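Side-chain contacts in glycosyltransferase (Streptomyces viridochromogenes, PDB 2IUY), which probably transfers a sugar from a UDP-linked donor, as a retaining family GT4 glycosyltransferase, during biosynthesis of the antibiotic avilamycin A: residues A[35-38]-A[39-42]; A[72-75]-A[76-80]. All coordinates share one frame; numbering follows the deposited sequence.

Overall arrangement
The chain starts with strand 5-9 and then runs through helix 31-45, which holds contact 1. Strands 49-53 and 65-67 follow. Helix 73-82 comes next, with contact 2 in its first turns. Both contacts are local, between successive turns of one helix, and neither closes a long loop. They stand in series, neither nested nor crossing. Their centres are about 21 Å apart. Both helices belong to the N-terminal Rossmann-like domain of the GT-B fold. Contact 1 packs on Leu8 and contact 2 on Ala7 and Val9, so they lie against opposite faces of strand 5-9. Contact 1 is buried near the UDP site; contact 2 is at the surface.

Contact 1 (A[35-38]-A[39-42]); sequences VVAN and LMDG
Val35, Val36, Ala37 and Asn38 each offer a carbonyl oxygen to the next turn of helix 31-45. This helix is the crossover of a beta-alpha-beta unit between strands 5-9 and 49-53, in the N-terminal Rossmann-like domain of the GT-B fold. The backbone bonds are of the regular alpha-helical i to i+4 kind. Leu39 N lies 2.9 Å from Val35 O, with an angle of 167° at the hydrogen. Met40 N is 2.8 Å from Val36 O. Asp41 N and Gly42 N bond in the same way to Ala37 O and Asn38 O.

Apolar contact between the two turns is slight. Met40 is modelled as selenomethionine. A turn about its CG-SE bond (chi3 83°) brings the terminal methyl alongside Ala37. Met40 CE ends 4.4 Å from Ala37 CB and 3.9 Å from Ala37 CA. Leu39 instead leads away, to His91 and Tyr328. Val36, Leu39 and Met40 all pack on Leu8 of strand 5-9.

The polar ends are satisfied by other parts of the chain. Asn38 OD1 accepts a hydrogen bond from Asp148 N. Asp41 OD2 forms a salt bridge with Arg151 NE, which probably offsets the nearby carboxylate of Asp148. The UDP site is close. The side chain of Val35 is about 4 Å from that of Thr256, and the side chain of Asn38 about 5 Å from that of Glu260; both of these partners are UDP-binding residues, though no UDP is bound to this chain here.

One close approach is between two acceptors and is not a hydrogen bond. Asp41 CG stands beside its own backbone N (chi1 -74°), which lays the carboxylate back against the preceding turn. Asp41 OD1 sits 3.1 Å from Ala37 O, the same oxygen that receives the Asp41 N-H.

Contact 2 (A[72-75]-A[76-80]); sequences EPEE and IERWL
Arg78 folds back toward Glu74. Its chain sets out with CG anti to the backbone N (chi1 -175°) and then bends at chi3 (-59°). This turns one face of the guanidinium over the preceding turn. Glu74 O lies 3.9 Å from the guanidinium plane of Arg78, over its centre. The same oxygen is hydrogen-bonded to Arg78 N at 3.0 Å. The two charged ends stay apart: Glu74 OE2 and Arg78 NH1 are 4.4 Å from each other, too far for a salt bridge.

Glu77 lies against the carbonyl oxygen of Pro73. Its first torsion (chi1 -43°) puts CG beside its own backbone N and close against that oxygen, with Glu77 CG 3.0 Å from Pro73 O. Beyond CG the chain is extended, carrying the carboxylate onward to an exposed position. Pro73 O also takes the hydrogen bond from Glu77 N, at 2.8 Å.

Here helix 73-82 begins, with Glu72 at its N-cap position. In the Rossmann-like domain this helix links the edge strand 65-67 to strand 87-90, on the far side of strand 5-9. Glu72 OE2 and Glu74 OE1, two acceptors, lie 3.0 Å apart. A salt bridge from Glu72 OE1 to Arg14 probably offsets part of this repulsion.

Ile76 turns to the sheet. Its CG1 lies alongside Glu72 O at 3.4 Å, and its side chain packs on Val9 and Leu53. Trp79 swings its ring away from the first turn, onto Val68 and Leu53. Only its CB stays near, 3.5 Å from Glu75 O. Leu80 CD2 meets the Trp79 ring at its edge, in the ring plane.

Contact 1 (A[35-38]-A[39-42])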
loop_
_atom_site.group_PDB
_atom_site.type_symbol
_atom_site.label_atom_id
_atom_site.label_comp_id
_atom_site.label_asym_id
_atom_site.label_seq_id
_atom_site.Cartn_x
_atom_site.Cartn_y
_atom_site.Cartn_z
ATOM N N VAL A 35 1.489 3.769 3.318
ATOM C CA VAL A 35 2.609 4.103 2.401
ATOM C C VAL A 35 3.328 5.350 2.890
ATOM O O VAL A 35 4.548 5.379 2.964
ATOM C CB VAL A 35 2.154 4.271 0.937
ATOM C CG1 VAL A 35 3.343 4.698 0.029
ATOM C CG2 VAL A 35 1.510 2.953 0.423
ATOM N N VAL A 36 2.569 6.385 3.199
ATOM C CA VAL A 36 3.120 7.698 3.579
ATOM C C VAL A 36 3.904 7.603 4.898
ATOM O O VAL A 36 4.937 8.211 5.036
ATOM C CB VAL A 36 1.974 8.760 3.665
ATOM C CG1 VAL A 36 2.511 10.118 4.084
ATOM C CG2 VAL A 36 1.264 8.890 2.296
ATOM N N ALA A 37 3.381 6.823 5.868
ATOM C CA ALA A 37 4.047 6.556 7.132
ATOM C C ALA A 37 5.437 5.905 6.924
ATOM O O ALA A 37 6.417 6.345 7.512
ATOM C CB ALA A 37 3.140 5.676 8.034
ATOM N N ASN A 38 5.495 4.885 6.078
ATOM C CA ASN A 38 6.686 4.127 5.831
ATOM C C ASN A 38 7.705 4.960 5.029
ATOM O O ASN A 38 8.934 4.938 5.322
ATOM C CB ASN A 38 6.353 2.809 5.058
ATOM C CG ASN A 38 5.747 1.742 5.959
ATOM O OD1 ASN A 38 6.354 1.322 6.962
ATOM N ND2 ASN A 38 4.573 1.250 5.573
ATOM N N LEU A 39 7.188 5.677 4.038
ATOM C CA LEU A 39 7.968 6.676 3.278
ATOM C C LEU A 39 8.591 7.738 4.190
ATOM O O LEU A 39 9.790 8.028 4.117
ATOM C CB LEU A 39 7.131 7.336 2.147
ATOM C CG LEU A 39 7.938 8.389 1.338
ATOM C CD1 LEU A 39 9.291 7.813 0.820
ATOM C CD2 LEU A 39 7.191 9.039 0.209
HETATM N N MSE A 40 7.747 8.317 5.021
HETATM C CA MSE A 40 8.128 9.366 5.941
HETATM C C MSE A 40 9.267 8.929 6.887
HETATM O O MSE A 40 10.152 9.711 7.199
HETATM C CB MSE A 40 6.874 9.727 6.733
HETATM C CG MSE A 40 7.091 10.566 7.947
HETATM SE SE MSE A 40 5.334 10.801 8.790
HETATM C CE MSE A 40 5.256 9.108 9.820
ATOM N N ASP A 41 9.191 7.688 7.380
ATOM C CA ASP A 41 10.199 7.125 8.291
ATOM C C ASP A 41 11.531 7.073 7.560
ATOM O O ASP A 41 12.566 7.421 8.116
ATOM C CB ASP A 41 9.834 5.693 8.685
ATOM C CG ASP A 41 8.686 5.618 9.662
ATOM O OD1 ASP A 41 8.146 6.677 10.074
ATOM O OD2 ASP A 41 8.319 4.466 9.999
ATOM N N GLY A 42 11.509 6.617 6.311
ATOM C CA GLY A 42 12.745 6.605 5.459
ATOM C C GLY A 42 13.404 7.983 5.325
ATOM O O GLY A 42 14.617 8.119 5.569
#

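Contact 2 (A[72-75]-A[76-80])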
loop_
_atom_site.group_PDB
_atom_site.type_symbol
_atom_site.label_atom_id
_atom_site.label_comp_id
_atom_site.label_asym_id
_atom_site.label_seq_id
_atom_site.Cartn_x
_atom_site.Cartn_y
_atom_site.Cartn_z
ATOM N N GLU A 72 -8.355 19.735 4.925
ATOM C CA GLU A 72 -9.006 19.764 3.621
ATOM C C GLU A 72 -8.136 20.339 2.516
ATOM O O GLU A 72 -7.199 21.037 2.801
ATOM C CB GLU A 72 -10.405 20.351 3.629
ATOM C CG GLU A 72 -10.611 21.476 4.533
ATOM C CD GLU A 72 -12.065 21.511 4.893
ATOM O OE1 GLU A 72 -12.553 20.494 5.452
ATOM O OE2 GLU A 72 -12.725 22.540 4.594
ATOM N N PRO A 73 -8.449 19.983 1.254
ATOM C CA PRO A 73 -7.705 20.407 0.073
ATOM C C PRO A 73 -7.385 21.905 0.071
ATOM O O PRO A 73 -6.247 22.252 -0.184
ATOM C CB PRO A 73 -8.620 20.006 -1.078
ATOM C CG PRO A 73 -9.321 18.749 -0.514
ATOM C CD PRO A 73 -9.564 19.070 0.911
ATOM N N GLU A 74 -8.351 22.759 0.389
ATOM C CA GLU A 74 -8.173 24.215 0.315
ATOM C C GLU A 74 -7.156 24.725 1.317
ATOM O O GLU A 74 -6.379 25.619 1.014
ATOM C CB GLU A 74 -9.530 24.950 0.510
ATOM C CG GLU A 74 -10.710 24.006 0.926
ATOM C CD GLU A 74 -11.609 24.551 2.048
ATOM O OE1 GLU A 74 -12.810 24.189 2.036
ATOM O OE2 GLU A 74 -11.128 25.320 2.935
ATOM N N GLU A 75 -7.179 24.153 2.518
ATOM C CA GLU A 75 -6.210 24.459 3.583
ATOM C C GLU A 75 -4.814 23.977 3.215
ATOM O O GLU A 75 -3.833 24.634 3.556
ATOM C CB GLU A 75 -6.609 23.757 4.896
ATOM C CG GLU A 75 -7.693 24.458 5.672
ATOM C CD GLU A 75 -8.526 23.534 6.564
ATOM O OE1 GLU A 75 -9.751 23.811 6.608
ATOM O OE2 GLU A 75 -8.004 22.559 7.200
ATOM N N ILE A 76 -4.740 22.805 2.579
ATOM C CA ILE A 76 -3.484 22.269 2.118
ATOM C C ILE A 76 -2.929 23.191 1.003
ATOM O O ILE A 76 -1.761 23.529 1.038
ATOM C CB ILE A 76 -3.584 20.787 1.607
ATOM C CG1 ILE A 76 -4.037 19.816 2.711
ATOM C CG2 ILE A 76 -2.229 20.328 1.013
ATOM C CD1 ILE A 76 -4.481 18.416 2.125
ATOM N N GLU A 77 -3.763 23.617 0.059
ATOM C CA GLU A 77 -3.296 24.557 -1.006
ATOM C C GLU A 77 -2.837 25.882 -0.462
ATOM O O GLU A 77 -1.826 26.422 -0.916
ATOM C CB GLU A 77 -4.356 24.855 -2.078
ATOM C CG GLU A 77 -5.112 23.663 -2.531
ATOM C CD GLU A 77 -6.017 23.959 -3.694
ATOM O OE1 GLU A 77 -6.210 22.992 -4.495
ATOM O OE2 GLU A 77 -6.527 25.130 -3.789
ATOM N N ARG A 78 -3.574 26.400 0.514
ATOM C CA ARG A 78 -3.247 27.676 1.114
ATOM C C ARG A 78 -1.887 27.617 1.754
ATOM O O ARG A 78 -1.093 28.538 1.558
ATOM C CB ARG A 78 -4.328 28.067 2.114
ATOM C CG ARG A 78 -4.207 29.449 2.756
ATOM C CD ARG A 78 -5.530 29.825 3.403
ATOM N NE ARG A 78 -6.601 29.841 2.390
ATOM C CZ ARG A 78 -7.731 29.125 2.441
ATOM N NH1 ARG A 78 -7.996 28.327 3.491
ATOM N NH2 ARG A 78 -8.609 29.224 1.440
ATOM N N TRP A 79 -1.616 26.525 2.485
ATOM C CA TRP A 79 -0.353 26.281 3.195
ATOM C C TRP A 79 0.846 26.133 2.252
ATOM O O TRP A 79 1.907 26.712 2.490
ATOM C CB TRP A 79 -0.451 25.034 4.110
ATOM C CG TRP A 79 0.754 24.912 5.040
ATOM C CD1 TRP A 79 0.911 25.488 6.299
ATOM C CD2 TRP A 79 1.991 24.200 4.778
ATOM N NE1 TRP A 79 2.153 25.168 6.809
ATOM C CE2 TRP A 79 2.828 24.384 5.901
ATOM C CE3 TRP A 79 2.461 23.420 3.704
ATOM C CZ2 TRP A 79 4.118 23.828 5.976
ATOM C CZ3 TRP A 79 3.747 22.866 3.788
ATOM C CH2 TRP A 79 4.558 23.090 4.914
ATOM N N LEU A 80 0.663 25.326 1.205
ATOM C CA LEU A 80 1.682 25.093 0.161
ATOM C C LEU A 80 2.106 26.360 -0.607
ATOM O O LEU A 80 3.267 26.487 -1.019
ATOM C CB LEU A 80 1.194 24.002 -0.828
ATOM C CG LEU A 80 1.094 22.570 -0.280
ATOM C CD1 LEU A 80 0.501 21.637 -1.361
ATOM C CD2 LEU A 80 2.441 22.063 0.222
#